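Local coordinates for protein anti-sigma-I factor RsgI3 (Clostridium thermocellum, PDB 6QE7) that probably restrains the sigma factor SigI3 as a membrane-bound anti-sigma factor and senses plant polysaccharides through an extracellular PA14 pair that binds pectin, at residues L189-R197 against Y260-F268; F212-R221 against I229-G237. One frame throughout, in Å; residues are numbered along the deposited sequence.

Contact 1 (L189-R197 against Y260-F268); sequences LKDGKFSVR and YCNYGEPAF
Asn262 reaches across to the main chain at Gly192 and spends its side-chain amide on two carbonyls at once. Its ND2 donates to Gly192 O at 2.8 Å in a nearly straight bond (169°), and a second bond runs from Asn262 ND2 to Glu265 O, also at 2.8 Å. Both acceptors lie in the plane of the amide, so together they use its two N-H groups and fix its rotation. The Glu265 carbonyl receives the donor in its own plane, whereas the Gly192 carbonyl meets it at a tilt. Gly192 belongs to the type I' turn Lys190-Lys193, closed by Lys193 N bonding to Lys190 O; at this turn Asp191 O comes within 3.2 Å of Gly264 CA.

Farther along, main-chain atoms satisfy one another. Asn262 N donates to Phe194 O at 2.9 Å, and Val196 and Tyr260 exchange two bonds, Val196 N to Tyr260 O at 2.8 Å and Tyr260 N to Val196 O at 3.0 Å. Between them Ser195 and Cys261 form a non-hydrogen-bonded pair; Ser195 OG instead finds Asp161 O and Leu164 N.

On the face carrying Phe194, Val196, Tyr260 and Asn262, the Phe194 ring presents its edge to Ala267, CZ lying 3.6 Å from Ala267 CB. With CG of Phe194 set between its own backbone N and carbonyl carbon (chi1 79°), the ring also brings Phe194 CZ to 4.2 Å from Tyr260 CE2. Tyr260 OH takes a weak bond from Phe268 N.

Strand 193-202 is flanked by strand 154-159 as well as by strand 254-263, which pairs in turn with strand 219-224; beyond Ala267 the chain enters strand 268-274 of the second sheet.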
ATOM      1  N   LEU A 189     -27.381 -20.563 -15.269  1.00 38.03           N
ATOM      2  CA  LEU A 189     -27.772 -19.169 -15.578  1.00 41.33           C
ATOM      3  C   LEU A 189     -29.120 -19.153 -16.275  1.00 42.70           C
ATOM      4  O   LEU A 189     -29.476 -20.157 -16.841  1.00 45.26           O
ATOM      5  CB  LEU A 189     -26.716 -18.542 -16.482  1.00 41.43           C
ATOM      6  CG  LEU A 189     -25.346 -18.383 -15.823  1.00 39.50           C
ATOM      7  CD1 LEU A 189     -24.330 -17.921 -16.846  1.00 40.40           C
ATOM      8  CD2 LEU A 189     -25.405 -17.427 -14.632  1.00 31.71           C
ATOM      9  N   LYS A 190     -29.764 -18.001 -16.354  1.00 40.14           N
ATOM     10  CA  LYS A 190     -30.913 -17.820 -17.267  1.00 44.71           C
ATOM     11  C   LYS A 190     -30.441 -16.920 -18.410  1.00 38.15           C
ATOM     12  O   LYS A 190     -29.887 -15.847 -18.133  1.00 41.76           O
ATOM     13  CB  LYS A 190     -32.076 -17.261 -16.447  1.00 42.62           C
ATOM     14  CG  LYS A 190     -32.554 -18.116 -15.276  1.00 44.25           C
ATOM     15  CD  LYS A 190     -32.972 -17.237 -14.105  1.00 54.14           C
ATOM     16  CE  LYS A 190     -33.862 -17.897 -13.068  1.00 59.69           C
ATOM     17  NZ  LYS A 190     -33.045 -18.405 -11.942  1.00 72.32           N
ATOM     18  N   ASP A 191     -30.568 -17.345 -19.642  1.00 30.85           N
ATOM     19  CA  ASP A 191     -30.270 -16.481 -20.823  1.00 34.05           C
ATOM     20  C   ASP A 191     -28.810 -15.956 -20.834  1.00 36.26           C
ATOM     21  O   ASP A 191     -28.582 -14.888 -21.446  1.00 42.06           O
ATOM     22  CB  ASP A 191     -31.247 -15.305 -20.878  1.00 40.13           C
ATOM     23  CG  ASP A 191     -32.721 -15.686 -20.919  1.00 38.84           C
ATOM     24  OD1 ASP A 191     -33.102 -16.433 -21.854  1.00 43.20           O
ATOM     25  OD2 ASP A 191     -33.444 -15.250 -20.006  1.00 41.84           O
ATOM     26  N   GLY A 192     -27.866 -16.683 -20.224  1.00 40.39           N
ATOM     27  CA  GLY A 192     -26.401 -16.438 -20.274  1.00 37.39           C
ATOM     28  C   GLY A 192     -26.035 -15.189 -19.494  1.00 41.46           C
ATOM     29  O   GLY A 192     -24.948 -14.635 -19.708  1.00 48.23           O
ATOM     30  N   LYS A 193     -26.973 -14.766 -18.629  1.00 41.17           N
ATOM     31  CA  LYS A 193     -26.957 -13.482 -17.898  1.00 38.38           C
ATOM     32  C   LYS A 193     -26.185 -13.810 -16.613  1.00 38.39           C
ATOM     33  O   LYS A 193     -26.633 -14.700 -15.830  1.00 39.38           O
ATOM     34  CB  LYS A 193     -28.366 -12.890 -17.656  1.00 39.51           C
ATOM     35  CG  LYS A 193     -28.896 -11.972 -18.753  1.00 41.80           C
ATOM     36  CD  LYS A 193     -30.429 -11.636 -18.700  1.00 42.14           C
ATOM     37  CE  LYS A 193     -31.023 -11.479 -20.099  1.00 48.29           C
ATOM     38  NZ  LYS A 193     -32.267 -10.655 -20.174  1.00 50.18           N
ATOM     39  N   PHE A 194     -25.059 -13.144 -16.419  1.00 36.43           N
ATOM     40  CA  PHE A 194     -24.262 -13.236 -15.180  1.00 36.32           C
ATOM     41  C   PHE A 194     -23.512 -11.892 -15.056  1.00 37.36           C
ATOM     42  O   PHE A 194     -23.532 -11.028 -15.976  1.00 33.84           O
ATOM     43  CB  PHE A 194     -23.372 -14.482 -15.203  1.00 36.85           C
ATOM     44  CG  PHE A 194     -22.114 -14.336 -16.030  1.00 35.28           C
ATOM     45  CD1 PHE A 194     -22.115 -14.615 -17.378  1.00 31.55           C
ATOM     46  CD2 PHE A 194     -20.962 -13.797 -15.469  1.00 41.58           C
ATOM     47  CE1 PHE A 194     -20.972 -14.428 -18.131  1.00 38.90           C
ATOM     48  CE2 PHE A 194     -19.819 -13.617 -16.218  1.00 36.45           C
ATOM     49  CZ  PHE A 194     -19.821 -13.952 -17.549  1.00 39.85           C
ATOM     50  N   SER A 195     -22.867 -11.679 -13.926  1.00 35.11           N
ATOM     51  CA  SER A 195     -22.159 -10.399 -13.667  1.00 33.46           C
ATOM     52  C   SER A 195     -21.016 -10.696 -12.687  1.00 32.42           C
ATOM     53  O   SER A 195     -21.044 -11.783 -12.006  1.00 31.39           O
ATOM     54  CB  SER A 195     -23.216  -9.366 -13.175  1.00 33.11           C
ATOM     55  OG  SER A 195     -23.897  -9.873 -12.019  1.00 35.48           O
ATOM     56  N   VAL A 196     -20.038  -9.797 -12.599  1.00 27.47           N
ATOM     57  CA  VAL A 196     -18.815  -9.995 -11.767  1.00 31.60           C
ATOM     58  C   VAL A 196     -18.444  -8.652 -11.136  1.00 33.47           C
ATOM     59  O   VAL A 196     -18.625  -7.640 -11.803  1.00 30.62           O
ATOM     60  CB  VAL A 196     -17.632 -10.509 -12.610  1.00 32.44           C
ATOM     61  CG1 VAL A 196     -16.540 -11.102 -11.747  1.00 34.30           C
ATOM     62  CG2 VAL A 196     -18.100 -11.513 -13.650  1.00 39.00           C
ATOM     63  N   ARG A 197     -17.974  -8.687  -9.894  1.00 37.64           N
ATOM     64  CA  ARG A 197     -17.341  -7.530  -9.204  1.00 37.25           C
ATOM     65  C   ARG A 197     -15.928  -7.951  -8.770  1.00 33.68           C
ATOM     66  O   ARG A 197     -15.806  -8.955  -8.121  1.00 32.01           O
ATOM     67  CB  ARG A 197     -18.107  -7.051  -7.974  1.00 34.00           C
ATOM     68  CG  ARG A 197     -17.338  -5.963  -7.237  1.00 34.06           C
ATOM     69  CD  ARG A 197     -18.047  -5.352  -6.052  1.00 34.09           C
ATOM     70  NE  ARG A 197     -19.404  -4.921  -6.380  1.00 37.86           N
ATOM     71  CZ  ARG A 197     -20.483  -5.605  -6.034  1.00 35.90           C
ATOM     72  NH1 ARG A 197     -20.376  -6.742  -5.371  1.00 39.15           N
ATOM     73  NH2 ARG A 197     -21.662  -5.126  -6.322  1.00 39.00           N
ATOM     74  N   TYR A 260     -18.846  -5.953 -14.227  1.00 35.28           N
ATOM     75  CA  TYR A 260     -19.126  -6.490 -15.580  1.00 35.20           C
ATOM     76  C   TYR A 260     -20.496  -7.176 -15.545  1.00 34.28           C
ATOM     77  O   TYR A 260     -20.776  -7.974 -14.657  1.00 31.70           O
ATOM     78  CB  TYR A 260     -18.082  -7.530 -16.009  1.00 31.83           C
ATOM     79  CG  TYR A 260     -18.373  -8.168 -17.343  1.00 32.41           C
ATOM     80  CD1 TYR A 260     -18.413  -7.377 -18.474  1.00 34.56           C
ATOM     81  CD2 TYR A 260     -18.658  -9.509 -17.503  1.00 40.69           C
ATOM     82  CE1 TYR A 260     -18.690  -7.897 -19.720  1.00 42.66           C
ATOM     83  CE2 TYR A 260     -19.020 -10.038 -18.743  1.00 42.14           C
ATOM     84  CZ  TYR A 260     -19.020  -9.235 -19.867  1.00 45.43           C
ATOM     85  OH  TYR A 260     -19.318  -9.670 -21.142  1.00 44.78           O
ATOM     86  N   CYS A 261     -21.306  -6.932 -16.549  1.00 36.66           N
ATOM     87  CA  CYS A 261     -22.525  -7.727 -16.747  1.00 37.05           C
ATOM     88  C   CYS A 261     -22.562  -8.202 -18.209  1.00 39.51           C
ATOM     89  O   CYS A 261     -22.205  -7.521 -19.127  1.00 39.52           O
ATOM     90  CB  CYS A 261     -23.741  -6.978 -16.243  1.00 37.01           C
ATOM     91  SG  CYS A 261     -24.185  -5.512 -17.209  1.00 49.23           S
ATOM     92  N   ASN A 262     -22.872  -9.450 -18.339  1.00 38.53           N
ATOM     93  CA  ASN A 262     -23.203 -10.125 -19.596  1.00 43.95           C
ATOM     94  C   ASN A 262     -24.718 -10.104 -19.819  1.00 44.35           C
ATOM     95  O   ASN A 262     -25.477 -10.395 -18.869  1.00 46.79           O
ATOM     96  CB  ASN A 262     -22.759 -11.573 -19.460  1.00 48.38           C
ATOM     97  CG  ASN A 262     -22.491 -12.078 -20.834  1.00 52.46           C
ATOM     98  OD1 ASN A 262     -21.679 -11.435 -21.507  1.00 45.17           O
ATOM     99  ND2 ASN A 262     -23.221 -13.117 -21.243  1.00 46.06           N
ATOM    100  N   TYR A 263     -25.172  -9.842 -21.031  1.00 48.73           N
ATOM    101  CA  TYR A 263     -26.632  -9.796 -21.323  1.00 52.22           C
ATOM    102  C   TYR A 263     -27.034 -10.980 -22.252  1.00 51.70           C
ATOM    103  O   TYR A 263     -28.220 -11.118 -22.809  1.00 52.22           O
ATOM    104  CB  TYR A 263     -26.950  -8.398 -21.863  1.00 49.47           C
ATOM    105  CG  TYR A 263     -26.786  -7.215 -20.938  1.00 56.35           C
ATOM    106  CD1 TYR A 263     -27.682  -7.014 -19.898  1.00 57.70           C
ATOM    107  CD2 TYR A 263     -25.795  -6.239 -21.140  1.00 54.11           C
ATOM    108  CE1 TYR A 263     -27.597  -5.893 -19.075  1.00 62.89           C
ATOM    109  CE2 TYR A 263     -25.721  -5.092 -20.356  1.00 47.93           C
ATOM    110  CZ  TYR A 263     -26.638  -4.917 -19.324  1.00 52.45           C
ATOM    111  OH  TYR A 263     -26.635  -3.846 -18.475  1.00 44.56           O
ATOM    112  N   GLY A 264     -26.093 -11.900 -22.407  1.00 54.70           N
ATOM    113  CA  GLY A 264     -26.348 -13.217 -23.024  1.00 58.48           C
ATOM    114  C   GLY A 264     -25.366 -13.499 -24.140  1.00 54.19           C
ATOM    115  O   GLY A 264     -25.329 -14.685 -24.610  1.00 43.51           O
ATOM    116  N   GLU A 265     -24.592 -12.477 -24.546  1.00 57.21           N
ATOM    117  CA  GLU A 265     -23.552 -12.614 -25.600  1.00 59.72           C
ATOM    118  C   GLU A 265     -22.490 -13.574 -25.064  1.00 52.66           C
ATOM    119  O   GLU A 265     -22.494 -13.889 -23.873  1.00 54.87           O
ATOM    120  CB  GLU A 265     -23.014 -11.242 -26.005  1.00 61.91           C
ATOM    121  CG  GLU A 265     -23.933 -10.528 -26.972  1.00 66.88           C
ATOM    122  CD  GLU A 265     -25.170  -9.932 -26.306  1.00 84.32           C
ATOM    123  OE1 GLU A 265     -25.105  -9.662 -25.084  1.00101.46           O
ATOM    124  OE2 GLU A 265     -26.208  -9.750 -26.996  1.00 91.12           O
ATOM    125  N   PRO A 266     -21.583 -14.110 -25.918  1.00 56.34           N
ATOM    126  CA  PRO A 266     -20.381 -14.779 -25.426  1.00 53.03           C
ATOM    127  C   PRO A 266     -19.576 -13.715 -24.665  1.00 47.73           C
ATOM    128  O   PRO A 266     -19.489 -12.570 -25.184  1.00 38.41           O
ATOM    129  CB  PRO A 266     -19.642 -15.261 -26.676  1.00 56.80           C
ATOM    130  CG  PRO A 266     -20.216 -14.424 -27.815  1.00 64.05           C
ATOM    131  CD  PRO A 266     -21.613 -14.024 -27.390  1.00 64.74           C
ATOM    132  N   ALA A 267     -19.145 -14.060 -23.435  1.00 43.04           N
ATOM    133  CA  ALA A 267     -18.696 -13.057 -22.440  1.00 39.85           C
ATOM    134  C   ALA A 267     -17.212 -12.760 -22.689  1.00 39.54           C
ATOM    135  O   ALA A 267     -16.451 -13.691 -22.966  1.00 40.51           O
ATOM    136  CB  ALA A 267     -18.910 -13.526 -21.040  1.00 44.79           C
ATOM    137  N   PHE A 268     -16.827 -11.508 -22.517  1.00 43.06           N
ATOM    138  CA  PHE A 268     -15.446 -11.022 -22.730  1.00 43.06           C
ATOM    139  C   PHE A 268     -15.276  -9.780 -21.883  1.00 38.48           C
ATOM    140  O   PHE A 268     -16.113  -8.907 -22.027  1.00 38.88           O
ATOM    141  CB  PHE A 268     -15.248 -10.653 -24.196  1.00 37.71           C
ATOM    142  CG  PHE A 268     -13.865 -10.360 -24.692  1.00 43.77           C
ATOM    143  CD1 PHE A 268     -13.295  -9.110 -24.504  1.00 51.00           C
ATOM    144  CD2 PHE A 268     -13.152 -11.308 -25.422  1.00 53.49           C
ATOM    145  CE1 PHE A 268     -12.026  -8.830 -25.002  1.00 52.22           C
ATOM    146  CE2 PHE A 268     -11.887 -11.023 -25.936  1.00 52.92           C
ATOM    147  CZ  PHE A 268     -11.335  -9.776 -25.739  1.00 51.77           C
TER

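Contact 2 (F212-R221 against I229-G237)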
ATOM      1  N   PHE A 212      -7.411   4.216 -18.184  1.00 31.39           N
ATOM      2  CA  PHE A 212      -7.863   2.804 -18.114  1.00 31.78           C
ATOM      3  C   PHE A 212      -8.793   2.605 -19.294  1.00 34.75           C
ATOM      4  O   PHE A 212      -9.468   3.552 -19.707  1.00 34.44           O
ATOM      5  CB  PHE A 212      -8.485   2.451 -16.761  1.00 33.25           C
ATOM      6  CG  PHE A 212      -7.465   2.501 -15.656  1.00 33.21           C
ATOM      7  CD1 PHE A 212      -7.106   3.718 -15.101  1.00 31.99           C
ATOM      8  CD2 PHE A 212      -6.809   1.362 -15.240  1.00 32.74           C
ATOM      9  CE1 PHE A 212      -6.085   3.796 -14.162  1.00 33.18           C
ATOM     10  CE2 PHE A 212      -5.826   1.439 -14.273  1.00 39.31           C
ATOM     11  CZ  PHE A 212      -5.463   2.661 -13.740  1.00 34.44           C
ATOM     12  N   HIS A 213      -8.729   1.413 -19.858  1.00 36.77           N
ATOM     13  CA  HIS A 213      -9.441   1.010 -21.085  1.00 35.47           C
ATOM     14  C   HIS A 213     -10.154  -0.289 -20.755  1.00 38.25           C
ATOM     15  O   HIS A 213      -9.533  -1.116 -20.054  1.00 33.81           O
ATOM     16  CB  HIS A 213      -8.483   0.792 -22.230  1.00 31.86           C
ATOM     17  CG  HIS A 213      -7.490   1.860 -22.469  1.00 38.04           C
ATOM     18  ND1 HIS A 213      -7.639   2.789 -23.479  1.00 42.60           N
ATOM     19  CD2 HIS A 213      -6.270   2.087 -21.895  1.00 37.40           C
ATOM     20  CE1 HIS A 213      -6.572   3.573 -23.503  1.00 40.68           C
ATOM     21  NE2 HIS A 213      -5.701   3.130 -22.548  1.00 33.98           N
ATOM     22  N   THR A 214     -11.446  -0.386 -21.098  1.00 40.89           N
ATOM     23  CA  THR A 214     -12.177  -1.677 -21.087  1.00 35.26           C
ATOM     24  C   THR A 214     -12.533  -2.030 -22.525  1.00 35.74           C
ATOM     25  O   THR A 214     -12.879  -1.160 -23.348  1.00 33.73           O
ATOM     26  CB  THR A 214     -13.376  -1.704 -20.146  1.00 36.12           C
ATOM     27  OG1 THR A 214     -14.202  -0.674 -20.646  1.00 38.21           O
ATOM     28  CG2 THR A 214     -13.031  -1.496 -18.686  1.00 39.71           C
ATOM     29  N   VAL A 215     -12.351  -3.295 -22.789  1.00 36.29           N
ATOM     30  CA  VAL A 215     -12.845  -4.040 -23.965  1.00 39.02           C
ATOM     31  C   VAL A 215     -13.798  -5.090 -23.402  1.00 35.02           C
ATOM     32  O   VAL A 215     -13.355  -5.955 -22.611  1.00 39.22           O
ATOM     33  CB  VAL A 215     -11.735  -4.676 -24.826  1.00 38.20           C
ATOM     34  CG1 VAL A 215     -12.329  -5.433 -26.048  1.00 47.88           C
ATOM     35  CG2 VAL A 215     -10.783  -3.647 -25.308  1.00 32.85           C
ATOM     36  N   ALA A 216     -15.074  -5.024 -23.801  1.00 38.29           N
ATOM     37  CA  ALA A 216     -16.115  -5.814 -23.135  1.00 36.71           C
ATOM     38  C   ALA A 216     -17.276  -6.188 -24.058  1.00 33.55           C
ATOM     39  O   ALA A 216     -17.792  -5.289 -24.709  1.00 33.99           O
ATOM     40  CB  ALA A 216     -16.588  -4.942 -22.018  1.00 40.97           C
ATOM     41  N   ASN A 217     -17.807  -7.394 -23.909  1.00 35.42           N
ATOM     42  CA  ASN A 217     -19.016  -7.879 -24.646  1.00 40.82           C
ATOM     43  C   ASN A 217     -20.332  -7.496 -23.920  1.00 41.57           C
ATOM     44  O   ASN A 217     -21.415  -7.767 -24.453  1.00 45.79           O
ATOM     45  CB  ASN A 217     -18.926  -9.380 -24.893  1.00 39.93           C
ATOM     46  CG  ASN A 217     -17.988  -9.745 -26.027  1.00 49.17           C
ATOM     47  OD1 ASN A 217     -17.318  -8.883 -26.597  1.00 48.67           O
ATOM     48  ND2 ASN A 217     -17.926 -11.026 -26.360  1.00 39.88           N
ATOM     49  N   GLY A 218     -20.278  -6.861 -22.767  1.00 42.66           N
ATOM     50  CA  GLY A 218     -21.487  -6.501 -21.998  1.00 40.05           C
ATOM     51  C   GLY A 218     -21.281  -5.165 -21.340  1.00 33.25           C
ATOM     52  O   GLY A 218     -20.632  -4.302 -21.928  1.00 39.05           O
ATOM     53  N   GLY A 219     -21.910  -4.947 -20.205  1.00 35.99           N
ATOM     54  CA  GLY A 219     -21.809  -3.673 -19.472  1.00 37.07           C
ATOM     55  C   GLY A 219     -20.599  -3.662 -18.527  1.00 37.66           C
ATOM     56  O   GLY A 219     -20.312  -4.718 -17.897  1.00 34.36           O
ATOM     57  N   VAL A 220     -19.977  -2.491 -18.368  1.00 36.33           N
ATOM     58  CA  VAL A 220     -18.812  -2.285 -17.454  1.00 33.33           C
ATOM     59  C   VAL A 220     -19.013  -1.026 -16.624  1.00 31.85           C
ATOM     60  O   VAL A 220     -19.581  -0.020 -17.111  1.00 34.99           O
ATOM     61  CB  VAL A 220     -17.494  -2.200 -18.237  1.00 34.59           C
ATOM     62  CG1 VAL A 220     -17.084  -3.556 -18.751  1.00 41.72           C
ATOM     63  CG2 VAL A 220     -17.573  -1.224 -19.382  1.00 38.73           C
ATOM     64  N   ARG A 221     -18.509  -1.085 -15.411  1.00 35.69           N
ATOM     65  CA  ARG A 221     -18.153   0.117 -14.615  1.00 34.57           C
ATOM     66  C   ARG A 221     -16.753  -0.079 -14.022  1.00 32.57           C
ATOM     67  O   ARG A 221     -16.445  -1.225 -13.589  1.00 33.60           O
ATOM     68  CB  ARG A 221     -19.180   0.336 -13.503  1.00 37.00           C
ATOM     69  CG  ARG A 221     -20.555   0.741 -13.998  1.00 36.39           C
ATOM     70  CD  ARG A 221     -21.428   1.028 -12.794  1.00 42.33           C
ATOM     71  NE  ARG A 221     -22.536   1.844 -13.273  1.00 46.71           N
ATOM     72  CZ  ARG A 221     -23.806   1.479 -13.225  1.00 46.26           C
ATOM     73  NH1 ARG A 221     -24.157   0.308 -12.714  1.00 38.11           N
ATOM     74  NH2 ARG A 221     -24.733   2.305 -13.677  1.00 52.78           N
ATOM     75  N   ILE A 229     -14.722   6.248 -13.335  1.00 38.90           N
ATOM     76  CA  ILE A 229     -14.080   6.826 -14.540  1.00 34.67           C
ATOM     77  C   ILE A 229     -14.566   6.136 -15.810  1.00 33.50           C
ATOM     78  O   ILE A 229     -14.199   6.631 -16.886  1.00 37.35           O
ATOM     79  CB  ILE A 229     -12.547   6.750 -14.389  1.00 37.44           C
ATOM     80  CG1 ILE A 229     -12.043   5.306 -14.337  1.00 38.13           C
ATOM     81  CG2 ILE A 229     -12.112   7.555 -13.184  1.00 35.28           C
ATOM     82  CD1 ILE A 229     -10.572   5.179 -14.711  1.00 35.82           C
ATOM     83  N   ILE A 230     -15.168   4.966 -15.701  1.00 31.52           N
ATOM     84  CA  ILE A 230     -15.889   4.304 -16.831  1.00 35.09           C
ATOM     85  C   ILE A 230     -17.289   3.897 -16.399  1.00 34.54           C
ATOM     86  O   ILE A 230     -17.396   3.288 -15.337  1.00 31.77           O
ATOM     87  CB  ILE A 230     -15.081   3.113 -17.329  1.00 34.49           C
ATOM     88  CG1 ILE A 230     -13.718   3.595 -17.800  1.00 32.81           C
ATOM     89  CG2 ILE A 230     -15.846   2.315 -18.379  1.00 34.94           C
ATOM     90  CD1 ILE A 230     -12.801   2.522 -18.358  1.00 36.08           C
ATOM     91  N   ASP A 231     -18.326   4.194 -17.202  1.00 41.30           N
ATOM     92  CA  ASP A 231     -19.740   3.852 -16.854  1.00 39.55           C
ATOM     93  C   ASP A 231     -20.517   3.541 -18.133  1.00 41.81           C
ATOM     94  O   ASP A 231     -21.085   4.415 -18.700  1.00 39.97           O
ATOM     95  CB  ASP A 231     -20.358   4.992 -16.057  1.00 46.61           C
ATOM     96  CG  ASP A 231     -21.690   4.673 -15.381  1.00 43.74           C
ATOM     97  OD1 ASP A 231     -22.031   3.485 -15.296  1.00 48.70           O
ATOM     98  OD2 ASP A 231     -22.324   5.635 -14.877  1.00 48.88           O
ATOM     99  N   ASN A 232     -20.458   2.315 -18.600  1.00 43.20           N
ATOM    100  CA  ASN A 232     -21.204   1.859 -19.787  1.00 43.02           C
ATOM    101  C   ASN A 232     -21.913   0.550 -19.406  1.00 36.08           C
ATOM    102  O   ASN A 232     -21.584  -0.496 -19.916  1.00 33.81           O
ATOM    103  CB  ASN A 232     -20.253   1.786 -20.971  1.00 42.97           C
ATOM    104  CG  ASN A 232     -20.968   1.422 -22.249  1.00 57.80           C
ATOM    105  OD1 ASN A 232     -22.188   1.654 -22.355  1.00 51.98           O
ATOM    106  ND2 ASN A 232     -20.227   0.842 -23.197  1.00 51.38           N
ATOM    107  N   TRP A 233     -22.796   0.618 -18.442  1.00 33.76           N
ATOM    108  CA  TRP A 233     -23.425  -0.575 -17.845  1.00 40.41           C
ATOM    109  C   TRP A 233     -24.470  -1.198 -18.790  1.00 45.72           C
ATOM    110  O   TRP A 233     -24.757  -2.383 -18.575  1.00 44.81           O
ATOM    111  CB  TRP A 233     -24.065  -0.178 -16.525  1.00 40.03           C
ATOM    112  CG  TRP A 233     -24.499  -1.328 -15.699  1.00 41.16           C
ATOM    113  CD1 TRP A 233     -25.742  -1.578 -15.197  1.00 40.18           C
ATOM    114  CD2 TRP A 233     -23.657  -2.383 -15.247  1.00 43.26           C
ATOM    115  NE1 TRP A 233     -25.734  -2.747 -14.499  1.00 37.82           N
ATOM    116  CE2 TRP A 233     -24.475  -3.274 -14.516  1.00 37.43           C
ATOM    117  CE3 TRP A 233     -22.301  -2.686 -15.428  1.00 43.19           C
ATOM    118  CZ2 TRP A 233     -23.964  -4.415 -13.910  1.00 38.36           C
ATOM    119  CZ3 TRP A 233     -21.810  -3.851 -14.877  1.00 35.01           C
ATOM    120  CH2 TRP A 233     -22.615  -4.668 -14.076  1.00 38.58           C
ATOM    121  N   GLN A 234     -25.033  -0.437 -19.744  1.00 51.69           N
ATOM    122  CA  GLN A 234     -26.086  -0.906 -20.710  1.00 53.12           C
ATOM    123  C   GLN A 234     -25.425  -1.518 -21.950  1.00 53.82           C
ATOM    124  O   GLN A 234     -26.089  -2.176 -22.758  1.00 48.71           O
ATOM    125  CB  GLN A 234     -27.029   0.255 -21.087  1.00 59.02           C
ATOM    126  CG  GLN A 234     -27.741   0.937 -19.897  1.00 58.35           C
ATOM    127  CD  GLN A 234     -28.502   0.001 -18.976  1.00 66.59           C
ATOM    128  OE1 GLN A 234     -29.455  -0.657 -19.385  1.00 79.72           O
ATOM    129  NE2 GLN A 234     -28.129  -0.047 -17.698  1.00 61.92           N
ATOM    130  N   ASN A 235     -24.125  -1.379 -22.118  1.00 44.50           N
ATOM    131  CA  ASN A 235     -23.531  -1.717 -23.435  1.00 56.89           C
ATOM    132  C   ASN A 235     -23.862  -3.169 -23.796  1.00 55.08           C
ATOM    133  O   ASN A 235     -23.798  -4.077 -22.901  1.00 58.19           O
ATOM    134  CB  ASN A 235     -22.007  -1.534 -23.514  1.00 57.80           C
ATOM    135  CG  ASN A 235     -21.398  -2.366 -24.628  1.00 63.61           C
ATOM    136  OD1 ASN A 235     -21.657  -2.085 -25.812  1.00 58.23           O
ATOM    137  ND2 ASN A 235     -20.673  -3.425 -24.264  1.00 52.02           N
ATOM    138  N   GLN A 236     -24.060  -3.378 -25.088  1.00 54.12           N
ATOM    139  CA  GLN A 236     -24.335  -4.689 -25.724  1.00 72.10           C
ATOM    140  C   GLN A 236     -23.311  -4.990 -26.832  1.00 61.25           C
ATOM    141  O   GLN A 236     -23.148  -6.162 -27.165  1.00 56.14           O
ATOM    142  CB  GLN A 236     -25.767  -4.608 -26.268  1.00 89.96           C
ATOM    143  CG  GLN A 236     -26.601  -5.847 -26.001  1.00107.72           C
ATOM    144  CD  GLN A 236     -26.625  -6.186 -24.533  1.00102.09           C
ATOM    145  OE1 GLN A 236     -25.619  -6.602 -23.963  1.00120.82           O
ATOM    146  NE2 GLN A 236     -27.788  -6.023 -23.927  1.00 97.85           N
ATOM    147  N   GLY A 237     -22.656  -3.967 -27.398  1.00 65.64           N
ATOM    148  CA  GLY A 237     -21.739  -4.122 -28.543  1.00 59.75           C
ATOM    149  C   GLY A 237     -20.691  -5.161 -28.211  1.00 61.37           C
ATOM    150  O   GLY A 237     -20.317  -5.274 -27.008  1.00 63.74           O
TER
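Ile230 and Thr214 meet tip to tip on the buried side, where Ile230 CD1 approaches Thr214 CG2 to 4.0 Å and also lies 3.7 Å from Phe212 O. Ile230 CG2 rests against Val220 CG2, while next to it Ile229 CD1 touches Phe212 CD1 at 3.8 Å. Two neighbouring isoleucines can both turn toward strand 212-216 because they form a classic beta bulge in the hairpin of strands 219-224 and 227-232. In this antiparallel hairpin Val220 and Asn232 make the hydrogen-bonded pair, with Asn232 N 2.9 Å from Val220 O; the Asn232 side chain bonds to Asn242. Past the strand end the backbones close in tightly, Gly219 CA lying 3.3 Å from Trp233 O.

The opposite face of the hairpin is nearer solvent and is held by charge and stacking. Arg221 NE forms a salt bridge with Asp231 OD1 at 2.7 Å, approaching from above the carboxylate plane. Its guanidinium also lies flat on Trp233, the planes 18° apart, in an off-centre cation-pi contact that brings Arg221 NH1 3.4 Å from Trp233 CG. The extended run from CG to NE carries the charge out to the indole, alongside the exposed Asp231.

Both contacts lie in the second PA14 domain, their centres about 12 Å apart, and contact 2 is nested within the chain loop that contact 1 closes. They share one antiparallel sheet, in which strand 254-263 of contact 1 neighbours strand 219-224 of contact 2; strand 208-216, which follows 193-202 in the chain, belongs to the other sheet. The two contacts meet directly at probable hydrogen bonds from Tyr263 OH to Trp233 O and from Asn217 ND2 to Pro266 O, both modelled very short, so that their exact geometry is doubtful. The calcium ions bind residues of the first PA14 domain, so neither contact forms those metal sites.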